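Local coordinates for protein lipoxygenase (Cyanothece sp., PDB 5EK8) that probably acts as a non-heme iron dioxygenase, a 9R-lipoxygenase that inserts molecular oxygen into polyunsaturated fatty acids, at residues 18-31 against 188-202. Residues are numbered along the deposited sequence; the frame is centred on the assembly and turned at random.
Sequences LKVIDSPLGRKLIE and VGRKFQAYASANVLT
L18, I21, D22, R27 and I30 of a broken N-terminal helix pair pack against helix 188-214 of this lipoxygenase. This is plain packing at the surface. L201 of helix 188-214 packs in turn on helix 608-623. Helices 24-31 and 188-202 run nearly antiparallel, 155° between their directions. Their segment axes come within 10.7 Å at their closest. The chain breaks at D22, the centre of an inverse gamma turn, and S23 is the N-cap of helix 24-36.

Two knobs-into-holes contacts lie on either side of the break. L18 sits among Y195, A198, N199 and T202. I30 fills the hole of V188, K191, F192 and Y195. CD1 of I30 reaches CE1 of F192 near the ring plane, at 3.7 Å, and also meets CE2 of Y195. The two rings are approached differently. CG2 of I21 lies over the centre of the Y195 face, 3.6 Å from the ring centroid, a CH-pi contact. With chi1 -49°, this methyl lies anti to the backbone N, which directs it at the ring. On F192, CD of R27 lies over one face, offset toward the rim, and CG of E31 meets the edge at CZ.

D22 is gripped from two directions. Its OD1 takes the salt bridge from NH1 of R27 at 2.8 Å, in the guanidinium plane. ND2 of N199 donates to OD2 of D22 at 3.0 Å, approaching on the anti side and 27° out of the carboxylate plane. With an alanine here both oxygens go, and R27 would probably be freer to turn and the N199 amide left without this acceptor. Farther along, CD1 of L18 lies 3.2 Å from OG1 of T202.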
ATOM      1  N   LEU A  18       7.844  -9.961 -21.688  1.00 66.68           N
ATOM      2  CA  LEU A  18       6.407 -10.037 -21.472  1.00 64.64           C
ATOM      3  C   LEU A  18       5.763 -11.067 -22.383  1.00 72.34           C
ATOM      4  O   LEU A  18       4.773 -11.686 -22.005  1.00 76.72           O
ATOM      5  CB  LEU A  18       5.767  -8.666 -21.669  1.00 60.06           C
ATOM      6  CG  LEU A  18       6.038  -7.740 -20.475  1.00 63.93           C
ATOM      7  CD1 LEU A  18       5.567  -6.322 -20.738  1.00 64.57           C
ATOM      8  CD2 LEU A  18       5.394  -8.294 -19.211  1.00 64.42           C
ATOM      9  N   LYS A  19       6.331 -11.260 -23.570  1.00 76.95           N
ATOM     10  CA  LYS A  19       5.844 -12.310 -24.464  1.00 82.53           C
ATOM     11  C   LYS A  19       6.062 -13.682 -23.839  1.00 79.32           C
ATOM     12  O   LYS A  19       5.173 -14.532 -23.860  1.00 77.88           O
ATOM     13  CB  LYS A  19       6.546 -12.253 -25.821  1.00 90.06           C
ATOM     14  CG  LYS A  19       6.602 -10.877 -26.454  1.00 95.48           C
ATOM     15  CD  LYS A  19       5.227 -10.329 -26.757  1.00100.77           C
ATOM     16  CE  LYS A  19       5.331  -8.956 -27.399  1.00102.69           C
ATOM     17  NZ  LYS A  19       3.994  -8.411 -27.752  1.00104.25           N
ATOM     18  N   VAL A  20       7.255 -13.888 -23.284  1.00 78.09           N
ATOM     19  CA  VAL A  20       7.609 -15.171 -22.684  1.00 78.80           C
ATOM     20  C   VAL A  20       6.754 -15.509 -21.460  1.00 75.33           C
ATOM     21  O   VAL A  20       6.298 -16.644 -21.307  1.00 77.59           O
ATOM     22  CB  VAL A  20       9.091 -15.205 -22.273  1.00 82.15           C
ATOM     23  CG1 VAL A  20       9.475 -16.594 -21.795  1.00 86.27           C
ATOM     24  CG2 VAL A  20       9.973 -14.788 -23.436  1.00 82.64           C
ATOM     25  N   ILE A  21       6.537 -14.525 -20.593  1.00 67.00           N
ATOM     26  CA  ILE A  21       5.799 -14.774 -19.360  1.00 66.93           C
ATOM     27  C   ILE A  21       4.303 -14.933 -19.618  1.00 68.20           C
ATOM     28  O   ILE A  21       3.665 -15.819 -19.054  1.00 71.10           O
ATOM     29  CB  ILE A  21       6.026 -13.645 -18.333  1.00 61.34           C
ATOM     30  CG1 ILE A  21       7.520 -13.361 -18.189  1.00 59.48           C
ATOM     31  CG2 ILE A  21       5.441 -14.022 -16.985  1.00 59.07           C
ATOM     32  CD1 ILE A  21       7.841 -12.311 -17.169  1.00 63.11           C
ATOM     33  N   ASP A  22       3.745 -14.081 -20.473  1.00 69.59           N
ATOM     34  CA  ASP A  22       2.321 -14.167 -20.803  1.00 72.17           C
ATOM     35  C   ASP A  22       2.097 -15.226 -21.880  1.00 77.26           C
ATOM     36  O   ASP A  22       1.533 -14.952 -22.941  1.00 80.54           O
ATOM     37  CB  ASP A  22       1.780 -12.806 -21.253  1.00 70.05           C
ATOM     38  CG  ASP A  22       0.262 -12.732 -21.200  1.00 70.87           C
ATOM     39  OD1 ASP A  22      -0.358 -13.663 -20.640  1.00 75.17           O
ATOM     40  OD2 ASP A  22      -0.307 -11.739 -21.703  1.00 65.68           O
ATOM     41  N   SER A  23       2.551 -16.440 -21.583  1.00 75.51           N
ATOM     42  CA  SER A  23       2.492 -17.564 -22.507  1.00 75.31           C
ATOM     43  C   SER A  23       2.434 -18.859 -21.699  1.00 76.54           C
ATOM     44  O   SER A  23       2.597 -18.822 -20.480  1.00 77.62           O
ATOM     45  CB  SER A  23       3.704 -17.552 -23.444  1.00 74.77           C
ATOM     46  OG  SER A  23       4.873 -17.981 -22.772  1.00 74.24           O
ATOM     47  N   PRO A  24       2.164 -20.001 -22.363  1.00 79.61           N
ATOM     48  CA  PRO A  24       2.173 -21.303 -21.682  1.00 79.46           C
ATOM     49  C   PRO A  24       3.434 -21.586 -20.865  1.00 75.64           C
ATOM     50  O   PRO A  24       3.336 -22.154 -19.776  1.00 71.62           O
ATOM     51  CB  PRO A  24       2.064 -22.289 -22.844  1.00 79.67           C
ATOM     52  CG  PRO A  24       1.213 -21.577 -23.820  1.00 80.40           C
ATOM     53  CD  PRO A  24       1.580 -20.115 -23.713  1.00 80.55           C
ATOM     54  N   LEU A  25       4.593 -21.202 -21.398  1.00 75.08           N
ATOM     55  CA  LEU A  25       5.877 -21.377 -20.714  1.00 73.86           C
ATOM     56  C   LEU A  25       5.891 -20.619 -19.384  1.00 67.83           C
ATOM     57  O   LEU A  25       6.136 -21.195 -18.304  1.00 66.23           O
ATOM     58  CB  LEU A  25       7.025 -20.895 -21.609  1.00 78.01           C
ATOM     59  CG  LEU A  25       8.461 -20.917 -21.073  1.00 81.39           C
ATOM     60  CD1 LEU A  25       8.830 -22.273 -20.467  1.00 82.57           C
ATOM     61  CD2 LEU A  25       9.425 -20.556 -22.192  1.00 82.10           C
ATOM     62  N   GLY A  26       5.612 -19.321 -19.475  1.00 62.27           N
ATOM     63  CA  GLY A  26       5.544 -18.468 -18.309  1.00 62.00           C
ATOM     64  C   GLY A  26       4.520 -18.945 -17.304  1.00 62.20           C
ATOM     65  O   GLY A  26       4.808 -19.012 -16.111  1.00 67.08           O
ATOM     66  N   ARG A  27       3.328 -19.282 -17.783  1.00 56.74           N
ATOM     67  CA  ARG A  27       2.254 -19.689 -16.885  1.00 63.39           C
ATOM     68  C   ARG A  27       2.583 -20.992 -16.164  1.00 63.05           C
ATOM     69  O   ARG A  27       2.300 -21.128 -14.972  1.00 64.62           O
ATOM     70  CB  ARG A  27       0.933 -19.810 -17.647  1.00 68.45           C
ATOM     71  CG  ARG A  27       0.240 -18.461 -17.843  1.00 73.79           C
ATOM     72  CD  ARG A  27      -1.220 -18.598 -18.231  1.00 80.75           C
ATOM     73  NE  ARG A  27      -1.408 -18.474 -19.672  1.00 88.92           N
ATOM     74  CZ  ARG A  27      -1.356 -17.323 -20.335  1.00 93.58           C
ATOM     75  NH1 ARG A  27      -1.114 -16.192 -19.681  1.00 93.47           N
ATOM     76  NH2 ARG A  27      -1.544 -17.305 -21.651  1.00 93.62           N
ATOM     77  N   LYS A  28       3.195 -21.937 -16.872  1.00 60.18           N
ATOM     78  CA  LYS A  28       3.637 -23.174 -16.237  1.00 64.73           C
ATOM     79  C   LYS A  28       4.642 -22.879 -15.119  1.00 66.83           C
ATOM     80  O   LYS A  28       4.496 -23.377 -13.996  1.00 57.02           O
ATOM     81  CB  LYS A  28       4.246 -24.132 -17.266  1.00 66.28           C
ATOM     82  CG  LYS A  28       4.748 -25.444 -16.672  1.00 70.53           C
ATOM     83  CD  LYS A  28       4.913 -26.511 -17.743  1.00 74.19           C
ATOM     84  CE  LYS A  28       5.418 -27.827 -17.165  1.00 76.48           C
ATOM     85  NZ  LYS A  28       6.816 -27.726 -16.655  1.00 77.91           N
ATOM     86  N   LEU A  29       5.646 -22.056 -15.419  1.00 65.39           N
ATOM     87  CA  LEU A  29       6.651 -21.728 -14.408  1.00 65.66           C
ATOM     88  C   LEU A  29       6.047 -21.042 -13.190  1.00 67.29           C
ATOM     89  O   LEU A  29       6.401 -21.360 -12.057  1.00 69.44           O
ATOM     90  CB  LEU A  29       7.748 -20.850 -15.003  1.00 66.14           C
ATOM     91  CG  LEU A  29       8.748 -21.600 -15.885  1.00 69.54           C
ATOM     92  CD1 LEU A  29       9.954 -20.725 -16.170  1.00 71.82           C
ATOM     93  CD2 LEU A  29       9.166 -22.921 -15.244  1.00 69.56           C
ATOM     94  N   ILE A  30       5.139 -20.101 -13.430  1.00 65.44           N
ATOM     95  CA  ILE A  30       4.467 -19.391 -12.348  1.00 63.78           C
ATOM     96  C   ILE A  30       3.679 -20.353 -11.470  1.00 64.80           C
ATOM     97  O   ILE A  30       3.864 -20.396 -10.252  1.00 68.73           O
ATOM     98  CB  ILE A  30       3.511 -18.311 -12.887  1.00 64.11           C
ATOM     99  CG1 ILE A  30       4.298 -17.177 -13.540  1.00 66.99           C
ATOM    100  CG2 ILE A  30       2.642 -17.767 -11.770  1.00 63.70           C
ATOM    101  CD1 ILE A  30       3.421 -16.079 -14.104  1.00 67.89           C
ATOM    102  N   GLU A  31       2.805 -21.130 -12.102  1.00 68.48           N
ATOM    103  CA  GLU A  31       1.948 -22.065 -11.386  1.00 67.97           C
ATOM    104  C   GLU A  31       2.756 -23.069 -10.570  1.00 62.36           C
ATOM    105  O   GLU A  31       2.390 -23.405  -9.438  1.00 60.08           O
ATOM    106  CB  GLU A  31       1.029 -22.797 -12.368  1.00 71.58           C
ATOM    107  CG  GLU A  31      -0.066 -21.919 -12.958  1.00 81.15           C
ATOM    108  CD  GLU A  31      -0.917 -22.643 -13.994  1.00 90.81           C
ATOM    109  OE1 GLU A  31      -0.349 -23.357 -14.850  1.00 91.77           O
ATOM    110  OE2 GLU A  31      -2.157 -22.496 -13.952  1.00 97.58           O
ATOM    111  N   VAL A 188      -1.506 -16.573  -7.968  1.00 57.05           N
ATOM    112  CA  VAL A 188      -1.185 -16.784  -9.377  1.00 60.29           C
ATOM    113  C   VAL A 188      -2.108 -15.960 -10.275  1.00 56.44           C
ATOM    114  O   VAL A 188      -1.722 -15.551 -11.372  1.00 51.23           O
ATOM    115  CB  VAL A 188      -1.284 -18.269  -9.770  1.00 64.84           C
ATOM    116  CG1 VAL A 188      -0.028 -19.015  -9.355  1.00 59.52           C
ATOM    117  CG2 VAL A 188      -2.518 -18.893  -9.154  1.00 69.01           C
ATOM    118  N   GLY A 189      -3.323 -15.715  -9.795  1.00 56.19           N
ATOM    119  CA  GLY A 189      -4.280 -14.894 -10.513  1.00 57.87           C
ATOM    120  C   GLY A 189      -3.809 -13.459 -10.650  1.00 57.16           C
ATOM    121  O   GLY A 189      -3.804 -12.904 -11.746  1.00 59.00           O
ATOM    122  N   ARG A 190      -3.422 -12.865  -9.525  1.00 54.31           N
ATOM    123  CA  ARG A 190      -2.869 -11.513  -9.481  1.00 51.74           C
ATOM    124  C   ARG A 190      -1.689 -11.368 -10.448  1.00 50.85           C
ATOM    125  O   ARG A 190      -1.606 -10.397 -11.216  1.00 52.46           O
ATOM    126  CB  ARG A 190      -2.458 -11.182  -8.037  1.00 51.81           C
ATOM    127  CG  ARG A 190      -1.495 -10.022  -7.859  1.00 50.29           C
ATOM    128  CD  ARG A 190      -2.066  -8.714  -8.380  1.00 48.38           C
ATOM    129  NE  ARG A 190      -1.113  -7.613  -8.249  1.00 41.96           N
ATOM    130  CZ  ARG A 190       0.028  -7.523  -8.929  1.00 44.70           C
ATOM    131  NH1 ARG A 190       0.832  -6.484  -8.745  1.00 41.04           N
ATOM    132  NH2 ARG A 190       0.374  -8.469  -9.794  1.00 51.65           N
ATOM    133  N   LYS A 191      -0.797 -12.356 -10.425  1.00 49.23           N
ATOM    134  CA  LYS A 191       0.329 -12.413 -11.353  1.00 45.07           C
ATOM    135  C   LYS A 191      -0.126 -12.438 -12.816  1.00 43.54           C
ATOM    136  O   LYS A 191       0.347 -11.652 -13.640  1.00 43.78           O
ATOM    137  CB  LYS A 191       1.191 -13.645 -11.066  1.00 43.26           C
ATOM    138  CG  LYS A 191       1.929 -13.615  -9.741  1.00 44.33           C
ATOM    139  CD  LYS A 191       3.110 -14.576  -9.760  1.00 42.25           C
ATOM    140  CE  LYS A 191       3.924 -14.509  -8.467  1.00 36.98           C
ATOM    141  NZ  LYS A 191       5.168 -15.351  -8.544  1.00 35.12           N
ATOM    142  N   PHE A 192      -1.051 -13.343 -13.125  1.00 42.62           N
ATOM    143  CA  PHE A 192      -1.551 -13.513 -14.486  1.00 45.42           C
ATOM    144  C   PHE A 192      -2.203 -12.241 -15.023  1.00 47.96           C
ATOM    145  O   PHE A 192      -1.936 -11.826 -16.152  1.00 45.83           O
ATOM    146  CB  PHE A 192      -2.546 -14.670 -14.545  1.00 46.78           C
ATOM    147  CG  PHE A 192      -1.909 -16.023 -14.437  1.00 52.42           C
ATOM    148  CD1 PHE A 192      -0.545 -16.177 -14.618  1.00 56.75           C
ATOM    149  CD2 PHE A 192      -2.672 -17.142 -14.160  1.00 55.06           C
ATOM    150  CE1 PHE A 192       0.046 -17.425 -14.519  1.00 57.99           C
ATOM    151  CE2 PHE A 192      -2.088 -18.394 -14.064  1.00 56.27           C
ATOM    152  CZ  PHE A 192      -0.728 -18.536 -14.245  1.00 56.09           C
ATOM    153  N   GLN A 193      -3.055 -11.625 -14.208  1.00 51.09           N
ATOM    154  CA  GLN A 193      -3.677 -10.358 -14.577  1.00 52.38           C
ATOM    155  C   GLN A 193      -2.616  -9.297 -14.839  1.00 51.32           C
ATOM    156  O   GLN A 193      -2.700  -8.544 -15.818  1.00 51.33           O
ATOM    157  CB  GLN A 193      -4.636  -9.878 -13.487  1.00 50.66           C
ATOM    158  CG  GLN A 193      -5.912 -10.680 -13.390  1.00 55.73           C
ATOM    159  CD  GLN A 193      -7.049  -9.866 -12.813  1.00 61.75           C
ATOM    160  OE1 GLN A 193      -6.943  -8.643 -12.685  1.00 59.15           O
ATOM    161  NE2 GLN A 193      -8.145 -10.535 -12.458  1.00 65.78           N
ATOM    162  N   ALA A 194      -1.613  -9.248 -13.970  1.00 51.61           N
ATOM    163  CA  ALA A 194      -0.543  -8.273 -14.142  1.00 58.76           C
ATOM    164  C   ALA A 194       0.138  -8.434 -15.496  1.00 56.18           C
ATOM    165  O   ALA A 194       0.226  -7.482 -16.280  1.00 50.78           O
ATOM    166  CB  ALA A 194       0.478  -8.391 -13.020  1.00 60.70           C
ATOM    167  N   TYR A 195       0.602  -9.649 -15.773  1.00 60.37           N
ATOM    168  CA  TYR A 195       1.374  -9.907 -16.981  1.00 61.58           C
ATOM    169  C   TYR A 195       0.522  -9.746 -18.234  1.00 58.78           C
ATOM    170  O   TYR A 195       1.022  -9.349 -19.285  1.00 58.42           O
ATOM    171  CB  TYR A 195       2.001 -11.303 -16.915  1.00 68.97           C
ATOM    172  CG  TYR A 195       3.098 -11.389 -15.875  1.00 76.59           C
ATOM    173  CD1 TYR A 195       4.116 -10.440 -15.839  1.00 79.83           C
ATOM    174  CD2 TYR A 195       3.101 -12.392 -14.910  1.00 78.10           C
ATOM    175  CE1 TYR A 195       5.119 -10.496 -14.887  1.00 82.48           C
ATOM    176  CE2 TYR A 195       4.103 -12.458 -13.949  1.00 80.79           C
ATOM    177  CZ  TYR A 195       5.111 -11.504 -13.942  1.00 82.31           C
ATOM    178  OH  TYR A 195       6.110 -11.557 -12.990  1.00 79.82           O
ATOM    179  N   ALA A 196      -0.769 -10.031 -18.113  1.00 54.43           N
ATOM    180  CA  ALA A 196      -1.688  -9.859 -19.228  1.00 51.32           C
ATOM    181  C   ALA A 196      -1.847  -8.382 -19.569  1.00 52.57           C
ATOM    182  O   ALA A 196      -1.649  -7.969 -20.721  1.00 54.12           O
ATOM    183  CB  ALA A 196      -3.033 -10.476 -18.902  1.00 49.97           C
ATOM    184  N   SER A 197      -2.215  -7.601 -18.553  1.00 56.37           N
ATOM    185  CA  SER A 197      -2.393  -6.157 -18.692  1.00 55.36           C
ATOM    186  C   SER A 197      -1.142  -5.515 -19.284  1.00 52.64           C
ATOM    187  O   SER A 197      -1.211  -4.716 -20.231  1.00 53.19           O
ATOM    188  CB  SER A 197      -2.721  -5.533 -17.332  1.00 56.67           C
ATOM    189  OG  SER A 197      -3.258  -4.231 -17.474  1.00 60.95           O
ATOM    190  N   ALA A 198       0.003  -5.890 -18.725  1.00 51.10           N
ATOM    191  CA  ALA A 198       1.276  -5.377 -19.199  1.00 55.31           C
ATOM    192  C   ALA A 198       1.526  -5.798 -20.646  1.00 60.57           C
ATOM    193  O   ALA A 198       2.050  -5.019 -21.432  1.00 62.80           O
ATOM    194  CB  ALA A 198       2.415  -5.847 -18.294  1.00 50.89           C
ATOM    195  N   ASN A 199       1.148  -7.021 -21.003  1.00 67.19           N
ATOM    196  CA  ASN A 199       1.367  -7.488 -22.371  1.00 70.31           C
ATOM    197  C   ASN A 199       0.516  -6.719 -23.381  1.00 67.04           C
ATOM    198  O   ASN A 199       0.935  -6.503 -24.517  1.00 67.87           O
ATOM    199  CB  ASN A 199       1.092  -8.987 -22.486  1.00 69.81           C
ATOM    200  CG  ASN A 199       1.906  -9.644 -23.586  1.00 68.74           C
ATOM    201  OD1 ASN A 199       2.786  -9.020 -24.183  1.00 70.64           O
ATOM    202  ND2 ASN A 199       1.625 -10.910 -23.854  1.00 67.60           N
ATOM    203  N   VAL A 200      -0.675  -6.299 -22.967  1.00 60.22           N
ATOM    204  CA  VAL A 200      -1.485  -5.439 -23.823  1.00 57.25           C
ATOM    205  C   VAL A 200      -0.888  -4.032 -23.949  1.00 57.87           C
ATOM    206  O   VAL A 200      -0.677  -3.540 -25.054  1.00 58.38           O
ATOM    207  CB  VAL A 200      -2.928  -5.317 -23.302  1.00 54.25           C
ATOM    208  CG1 VAL A 200      -3.714  -4.321 -24.143  1.00 50.68           C
ATOM    209  CG2 VAL A 200      -3.607  -6.674 -23.288  1.00 52.97           C
ATOM    210  N   LEU A 201      -0.602  -3.395 -22.816  1.00 59.89           N
ATOM    211  CA  LEU A 201      -0.260  -1.968 -22.809  1.00 55.95           C
ATOM    212  C   LEU A 201       1.200  -1.617 -23.148  1.00 57.30           C
ATOM    213  O   LEU A 201       1.472  -0.539 -23.673  1.00 54.47           O
ATOM    214  CB  LEU A 201      -0.614  -1.374 -21.444  1.00 52.20           C
ATOM    215  CG  LEU A 201      -2.096  -1.091 -21.194  1.00 48.99           C
ATOM    216  CD1 LEU A 201      -2.382  -0.831 -19.718  1.00 45.97           C
ATOM    217  CD2 LEU A 201      -2.531   0.091 -22.037  1.00 49.70           C
ATOM    218  N   THR A 202       2.133  -2.515 -22.847  1.00 58.76           N
ATOM    219  CA  THR A 202       3.562  -2.225 -23.003  1.00 56.33           C
ATOM    220  C   THR A 202       4.043  -2.010 -24.448  1.00 57.22           C
ATOM    221  O   THR A 202       4.885  -1.143 -24.675  1.00 59.65           O
ATOM    222  CB  THR A 202       4.421  -3.337 -22.363  1.00 52.35           C
ATOM    223  OG1 THR A 202       4.060  -3.479 -20.985  1.00 51.76           O
ATOM    224  CG2 THR A 202       5.902  -3.011 -22.450  1.00 50.69           C
TER